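Local coordinates for tubulin-like protein CetZ1 (Haloferax volcanii, PDB 4B46), which binds GTP as a tubulin-like cytoskeletal protein and controls cell shape, being essential for the rod-shaped cells needed for efficient swimming, at residues 14-26 with 183-196. Numbering follows the deposited sequence.
Sequences KVVDKFVEYDRER and YDEINEEIVNRFGV. With GDP (guanosine-5'-diphosphate), chain B.
Val191 lays CG1 over the centre of the Phe19 ring, 4.2 Å from its centroid, and presses the same methyl against Tyr22 CB at 3.4 Å. This joins two helices of the tubulin/FtsZ fold: 9-26, which follows the first strand of the GTPase domain, and 179-198, the long helix leading toward the C-terminal domain. They cross at -56° with axes 9.6 Å apart and pack knobs-into-holes, Val191 sitting among Val15, Lys18, Phe19 and Tyr22. Phe19 turns its edge toward Phe194, whose own side chain continues to strands 163-168 and 228-237. Tyr22, with CG anti to the backbone N (chi1 171°), brings CE1 against Gly195 CA (3.6 Å), where a CB would strike that ring atom. On the outer side, Lys18 NZ forms a salt bridge with Glu188 OE2 (3.2 Å), its hydrogen bond weak.

At the other end the helices meet the guanine of GDP. Asn187 reads its edge with both ends of the amide: OD1 accepts N1 at 2.7 Å and, weakly, N2, while ND2 gives a nearly straight bond to O6. Val15 CG2 backs OD1 from helix 9-26, and Lys14 NZ also approaches O6, though its position is less certain. Tyr183 lies over the base, with GDP C5 3.5 Å above the plane of the Tyr183 ring, over its centre. A serine in place of Tyr183 would probably leave that face of the guanine without its aromatic cover. Farther along, Tyr22 OH is hydrogen-bonded to a water (3.0 Å), which gives a weak bond to Asn192 O.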
loop_
_atom_site.group_PDB
_atom_site.type_symbol
_atom_site.label_atom_id
_atom_site.label_comp_id
_atom_site.label_asym_id
_atom_site.label_seq_id
_atom_site.Cartn_x
_atom_site.Cartn_y
_atom_site.Cartn_z
ATOM N N LYS A 14 8.189 -1.128 9.328
ATOM C CA LYS A 14 9.178 -0.209 8.768
ATOM C C LYS A 14 8.545 0.717 7.724
ATOM O O LYS A 14 8.896 1.893 7.615
ATOM C CB LYS A 14 10.359 -0.983 8.161
ATOM C CG LYS A 14 11.235 -1.678 9.206
ATOM C CD LYS A 14 12.172 -2.694 8.576
ATOM C CE LYS A 14 13.147 -2.045 7.613
ATOM N NZ LYS A 14 14.031 -3.062 6.955
ATOM N N VAL A 15 7.609 0.183 6.959
ATOM C CA VAL A 15 6.941 0.984 5.938
ATOM C C VAL A 15 6.047 2.054 6.570
ATOM O O VAL A 15 6.093 3.221 6.166
ATOM C CB VAL A 15 6.174 0.088 4.945
ATOM C CG1 VAL A 15 5.262 0.932 4.018
ATOM C CG2 VAL A 15 7.183 -0.741 4.130
ATOM N N VAL A 16 5.263 1.668 7.574
ATOM C CA VAL A 16 4.426 2.630 8.290
ATOM C C VAL A 16 5.275 3.688 8.988
ATOM O O VAL A 16 4.945 4.879 8.954
ATOM C CB VAL A 16 3.463 1.949 9.277
ATOM C CG1 VAL A 16 2.730 3.005 10.148
ATOM C CG2 VAL A 16 2.451 1.117 8.511
ATOM N N ASP A 17 6.382 3.255 9.588
ATOM C CA ASP A 17 7.333 4.166 10.223
ATOM C C ASP A 17 7.813 5.222 9.214
ATOM O O ASP A 17 7.868 6.416 9.519
ATOM C CB ASP A 17 8.531 3.376 10.765
ATOM C CG ASP A 17 9.137 3.986 12.030
ATOM O OD1 ASP A 17 8.388 4.545 12.858
ATOM O OD2 ASP A 17 10.371 3.876 12.208
ATOM N N LYS A 18 8.156 4.777 8.011
ATOM C CA LYS A 18 8.647 5.690 6.978
ATOM C C LYS A 18 7.536 6.589 6.447
ATOM O O LYS A 18 7.773 7.741 6.107
ATOM C CB LYS A 18 9.282 4.915 5.828
ATOM C CG LYS A 18 10.001 5.803 4.835
ATOM C CD LYS A 18 11.281 5.145 4.366
ATOM C CE LYS A 18 12.356 6.178 4.101
ATOM N NZ LYS A 18 13.678 5.523 3.897
ATOM N N PHE A 19 6.328 6.042 6.362
ATOM C CA PHE A 19 5.153 6.818 5.986
ATOM C C PHE A 19 4.921 7.972 6.957
ATOM O O PHE A 19 4.593 9.089 6.544
ATOM C CB PHE A 19 3.919 5.920 5.936
ATOM C CG PHE A 19 3.188 5.990 4.637
ATOM C CD1 PHE A 19 2.671 7.193 4.191
ATOM C CD2 PHE A 19 3.048 4.866 3.845
ATOM C CE1 PHE A 19 2.006 7.272 2.985
ATOM C CE2 PHE A 19 2.386 4.937 2.635
ATOM C CZ PHE A 19 1.863 6.140 2.207
ATOM N N VAL A 20 5.094 7.700 8.247
ATOM C CA VAL A 20 4.962 8.740 9.266
ATOM C C VAL A 20 5.984 9.852 9.050
ATOM O O VAL A 20 5.662 11.033 9.156
ATOM C CB VAL A 20 5.112 8.169 10.698
ATOM C CG1 VAL A 20 5.186 9.296 11.722
ATOM C CG2 VAL A 20 3.955 7.232 11.016
ATOM N N GLU A 21 7.219 9.474 8.737
ATOM C CA GLU A 21 8.280 10.456 8.501
ATOM C C GLU A 21 8.016 11.290 7.241
ATOM O O GLU A 21 8.223 12.504 7.226
ATOM C CB GLU A 21 9.639 9.753 8.408
ATOM C CG GLU A 21 10.809 10.671 8.101
ATOM C CD GLU A 21 12.068 9.889 7.770
ATOM O OE1 GLU A 21 12.130 9.286 6.675
ATOM O OE2 GLU A 21 12.995 9.868 8.608
ATOM N N TYR A 22 7.561 10.623 6.188
ATOM C CA TYR A 22 7.223 11.277 4.932
ATOM C C TYR A 22 6.106 12.297 5.132
ATOM O O TYR A 22 6.175 13.433 4.645
ATOM C CB TYR A 22 6.746 10.211 3.960
ATOM C CG TYR A 22 6.145 10.724 2.670
ATOM C CD1 TYR A 22 4.800 11.062 2.591
ATOM C CD2 TYR A 22 6.918 10.833 1.518
ATOM C CE1 TYR A 22 4.251 11.528 1.413
ATOM C CE2 TYR A 22 6.374 11.291 0.330
ATOM C CZ TYR A 22 5.044 11.635 0.285
ATOM O OH TYR A 22 4.496 12.093 -0.886
ATOM N N ASP A 23 5.066 11.853 5.830
ATOM C CA ASP A 23 3.883 12.653 6.106
ATOM C C ASP A 23 4.244 13.877 6.933
ATOM O O ASP A 23 3.731 14.972 6.702
ATOM C CB ASP A 23 2.868 11.797 6.867
ATOM C CG ASP A 23 1.529 12.474 7.020
ATOM O OD1 ASP A 23 1.012 13.003 6.018
ATOM O OD2 ASP A 23 0.985 12.464 8.139
ATOM N N ARG A 24 5.138 13.678 7.895
ATOM C CA ARG A 24 5.599 14.742 8.777
ATOM C C ARG A 24 6.469 15.763 8.032
ATOM O O ARG A 24 6.309 16.973 8.211
ATOM C CB ARG A 24 6.370 14.124 9.951
ATOM C CG ARG A 24 6.623 15.042 11.127
ATOM C CD ARG A 24 6.972 14.227 12.371
ATOM N NE ARG A 24 5.853 13.388 12.803
ATOM C CZ ARG A 24 5.934 12.440 13.733
ATOM N NH1 ARG A 24 7.087 12.190 14.339
ATOM N NH2 ARG A 24 4.860 11.736 14.056
ATOM N N GLU A 25 7.379 15.273 7.189
ATOM C CA GLU A 25 8.274 16.146 6.421
ATOM C C GLU A 25 7.518 17.072 5.480
ATOM O O GLU A 25 7.963 18.179 5.196
ATOM C CB GLU A 25 9.259 15.317 5.584
ATOM C CG GLU A 25 10.403 14.696 6.361
ATOM C CD GLU A 25 11.238 13.751 5.507
ATOM O OE1 GLU A 25 10.837 13.470 4.355
ATOM O OE2 GLU A 25 12.291 13.287 5.991
ATOM N N ARG A 26 6.385 16.597 4.978
ATOM C CA ARG A 26 5.635 17.329 3.965
ATOM C C ARG A 26 4.366 17.945 4.521
ATOM O O ARG A 26 3.653 18.643 3.801
ATOM C CB ARG A 26 5.288 16.401 2.805
ATOM C CG ARG A 26 6.519 15.876 2.107
ATOM C CD ARG A 26 6.203 14.753 1.148
ATOM N NE ARG A 26 7.360 14.444 0.311
ATOM C CZ ARG A 26 8.463 13.846 0.749
ATOM N NH1 ARG A 26 8.569 13.482 2.023
ATOM N NH2 ARG A 26 9.464 13.605 -0.090
ATOM N N TYR A 183 16.028 -2.746 0.963
ATOM C CA TYR A 183 14.736 -2.449 1.583
ATOM C C TYR A 183 14.569 -0.962 1.888
ATOM O O TYR A 183 13.474 -0.423 1.743
ATOM C CB TYR A 183 14.505 -3.286 2.851
ATOM C CG TYR A 183 14.201 -4.748 2.581
ATOM C CD1 TYR A 183 13.435 -5.125 1.487
ATOM C CD2 TYR A 183 14.685 -5.748 3.418
ATOM C CE1 TYR A 183 13.150 -6.457 1.235
ATOM C CE2 TYR A 183 14.400 -7.084 3.176
ATOM C CZ TYR A 183 13.638 -7.428 2.075
ATOM O OH TYR A 183 13.355 -8.748 1.814
ATOM N N ASP A 184 15.651 -0.302 2.300
ATOM C CA ASP A 184 15.594 1.139 2.569
ATOM C C ASP A 184 15.190 1.924 1.327
ATOM O O ASP A 184 14.396 2.860 1.404
ATOM C CB ASP A 184 16.940 1.666 3.074
ATOM C CG ASP A 184 17.244 1.232 4.493
ATOM O OD1 ASP A 184 16.325 0.721 5.171
ATOM O OD2 ASP A 184 18.410 1.395 4.922
ATOM N N GLU A 185 15.745 1.549 0.180
ATOM C CA GLU A 185 15.410 2.241 -1.056
ATOM C C GLU A 185 14.032 1.838 -1.529
ATOM O O GLU A 185 13.259 2.685 -1.972
ATOM C CB GLU A 185 16.479 2.004 -2.130
ATOM C CG GLU A 185 17.828 2.548 -1.703
ATOM C CD GLU A 185 18.951 2.193 -2.659
ATOM O OE1 GLU A 185 18.687 1.539 -3.692
ATOM O OE2 GLU A 185 20.105 2.569 -2.369
ATOM N N ILE A 186 13.703 0.555 -1.406
ATOM C CA ILE A 186 12.357 0.100 -1.763
ATOM C C ILE A 186 11.277 0.788 -0.925
ATOM O O ILE A 186 10.249 1.233 -1.456
ATOM C CB ILE A 186 12.216 -1.425 -1.662
ATOM C CG1 ILE A 186 13.038 -2.104 -2.765
ATOM C CG2 ILE A 186 10.745 -1.836 -1.759
ATOM C CD1 ILE A 186 13.240 -3.609 -2.565
ATOM N N ASN A 187 11.517 0.902 0.377
ATOM C CA ASN A 187 10.544 1.565 1.247
ATOM C C ASN A 187 10.328 3.038 0.887
ATOM O O ASN A 187 9.228 3.550 1.043
ATOM C CB ASN A 187 10.928 1.421 2.727
ATOM C CG ASN A 187 10.882 -0.021 3.204
ATOM O OD1 ASN A 187 10.344 -0.892 2.522
ATOM N ND2 ASN A 187 11.430 -0.276 4.391
ATOM N N GLU A 188 11.377 3.708 0.412
ATOM C CA GLU A 188 11.253 5.077 -0.098
ATOM C C GLU A 188 10.360 5.121 -1.331
ATOM O O GLU A 188 9.516 6.003 -1.469
ATOM C CB GLU A 188 12.624 5.636 -0.475
ATOM C CG GLU A 188 13.479 6.073 0.693
ATOM C CD GLU A 188 13.219 7.516 1.097
ATOM O OE1 GLU A 188 12.232 8.109 0.607
ATOM O OE2 GLU A 188 14.005 8.056 1.906
ATOM N N GLU A 189 10.563 4.161 -2.227
ATOM C CA GLU A 189 9.759 4.049 -3.440
ATOM C C GLU A 189 8.293 3.790 -3.110
ATOM O O GLU A 189 7.389 4.345 -3.742
ATOM C CB GLU A 189 10.321 2.947 -4.346
ATOM C CG GLU A 189 11.720 3.292 -4.886
ATOM C CD GLU A 189 12.389 2.144 -5.615
ATOM O OE1 GLU A 189 12.356 1.000 -5.121
ATOM O OE2 GLU A 189 12.958 2.391 -6.693
ATOM N N ILE A 190 8.059 2.943 -2.115
ATOM C CA ILE A 190 6.703 2.629 -1.692
ATOM C C ILE A 190 6.017 3.888 -1.169
ATOM O O ILE A 190 4.920 4.247 -1.604
ATOM C CB ILE A 190 6.706 1.537 -0.602
ATOM C CG1 ILE A 190 7.108 0.180 -1.208
ATOM C CG2 ILE A 190 5.363 1.477 0.102
ATOM C CD1 ILE A 190 7.306 -0.944 -0.177
ATOM N N VAL A 191 6.685 4.579 -0.255
ATOM C CA VAL A 191 6.083 5.737 0.390
ATOM C C VAL A 191 5.890 6.936 -0.566
ATOM O O VAL A 191 4.903 7.651 -0.466
ATOM C CB VAL A 191 6.881 6.125 1.657
ATOM C CG1 VAL A 191 6.329 7.353 2.258
ATOM C CG2 VAL A 191 6.814 4.992 2.690
ATOM N N ASN A 192 6.819 7.147 -1.497
ATOM C CA ASN A 192 6.676 8.240 -2.461
ATOM C C ASN A 192 5.460 8.056 -3.353
ATOM O O ASN A 192 4.815 9.016 -3.749
ATOM C CB ASN A 192 7.924 8.363 -3.339
ATOM C CG ASN A 192 9.080 9.025 -2.618
ATOM O OD1 ASN A 192 8.880 9.856 -1.734
ATOM N ND2 ASN A 192 10.304 8.663 -3.000
ATOM N N ARG A 193 5.162 6.808 -3.673
ATOM C CA ARG A 193 4.061 6.490 -4.565
ATOM C C ARG A 193 2.726 6.563 -3.859
ATOM O O ARG A 193 1.831 7.288 -4.299
ATOM C CB ARG A 193 4.279 5.119 -5.204
ATOM C CG ARG A 193 5.348 5.187 -6.284
ATOM C CD ARG A 193 5.954 3.835 -6.653
ATOM N NE ARG A 193 6.775 4.023 -7.847
ATOM C CZ ARG A 193 7.980 4.577 -7.828
ATOM N NH1 ARG A 193 8.519 4.953 -6.672
ATOM N NH2 ARG A 193 8.646 4.745 -8.959
ATOM N N PHE A 194 2.584 5.819 -2.765
ATOM C CA PHE A 194 1.329 5.844 -2.023
ATOM C C PHE A 194 1.137 7.149 -1.258
ATOM O O PHE A 194 0.007 7.566 -0.980
ATOM C CB PHE A 194 1.212 4.617 -1.117
ATOM C CG PHE A 194 1.097 3.326 -1.882
ATOM C CD1 PHE A 194 -0.099 2.974 -2.486
ATOM C CD2 PHE A 194 2.190 2.480 -2.024
ATOM C CE1 PHE A 194 -0.212 1.804 -3.214
ATOM C CE2 PHE A 194 2.088 1.308 -2.754
ATOM C CZ PHE A 194 0.883 0.962 -3.338
ATOM N N GLY A 195 2.237 7.811 -0.927
ATOM C CA GLY A 195 2.148 9.113 -0.293
ATOM C C GLY A 195 1.562 10.157 -1.234
ATOM O O GLY A 195 0.833 11.050 -0.808
ATOM N N VAL A 196 1.885 10.064 -2.520
ATOM C CA VAL A 196 1.336 11.035 -3.469
ATOM C C VAL A 196 -0.145 10.759 -3.668
ATOM O O VAL A 196 -0.956 11.686 -3.689
ATOM C CB VAL A 196 2.086 11.042 -4.823
ATOM C CG1 VAL A 196 1.268 11.758 -5.897
ATOM C CG2 VAL A 196 3.428 11.719 -4.668
HETATM P PB GDP B . 7.221 -10.961 9.597
HETATM O O1B GDP B . 7.233 -12.367 10.127
HETATM O O2B GDP B . 7.681 -9.954 10.626
HETATM O O3B GDP B . 5.828 -10.657 9.109
HETATM O O3A GDP B . 8.252 -10.999 8.374
HETATM P PA GDP B . 8.946 -9.707 7.738
HETATM O O1A GDP B . 8.032 -8.529 7.728
HETATM O O2A GDP B . 10.250 -9.436 8.436
HETATM O "O5'" GDP B . 9.246 -10.246 6.246
HETATM C "C5'" GDP B . 8.124 -10.607 5.436
HETATM C "C4'" GDP B . 8.425 -10.275 3.986
HETATM O "O4'" GDP B . 8.481 -8.869 3.815
HETATM C "C3'" GDP B . 9.809 -10.734 3.570
HETATM O "O3'" GDP B . 9.701 -12.064 3.083
HETATM C "C2'" GDP B . 10.224 -9.748 2.489
HETATM O "O2'" GDP B . 9.638 -10.104 1.234
HETATM C "C1'" GDP B . 9.499 -8.491 2.861
HETATM N N9 GDP B . 10.256 -7.474 3.605
HETATM C C8 GDP B . 10.918 -7.630 4.770
HETATM N N7 GDP B . 11.415 -6.436 5.192
HETATM C C5 GDP B . 11.029 -5.497 4.293
HETATM C C6 GDP B . 11.179 -4.036 4.128
HETATM O O6 GDP B . 11.820 -3.341 4.960
HETATM N N1 GDP B . 10.616 -3.479 3.048
HETATM C C2 GDP B . 9.927 -4.178 2.129
HETATM N N2 GDP B . 9.407 -3.523 1.064
HETATM N N3 GDP B . 9.739 -5.514 2.217
HETATM C C4 GDP B . 10.256 -6.197 3.260
HETATM O O HOH W 1 6.431 11.932 -3.153
#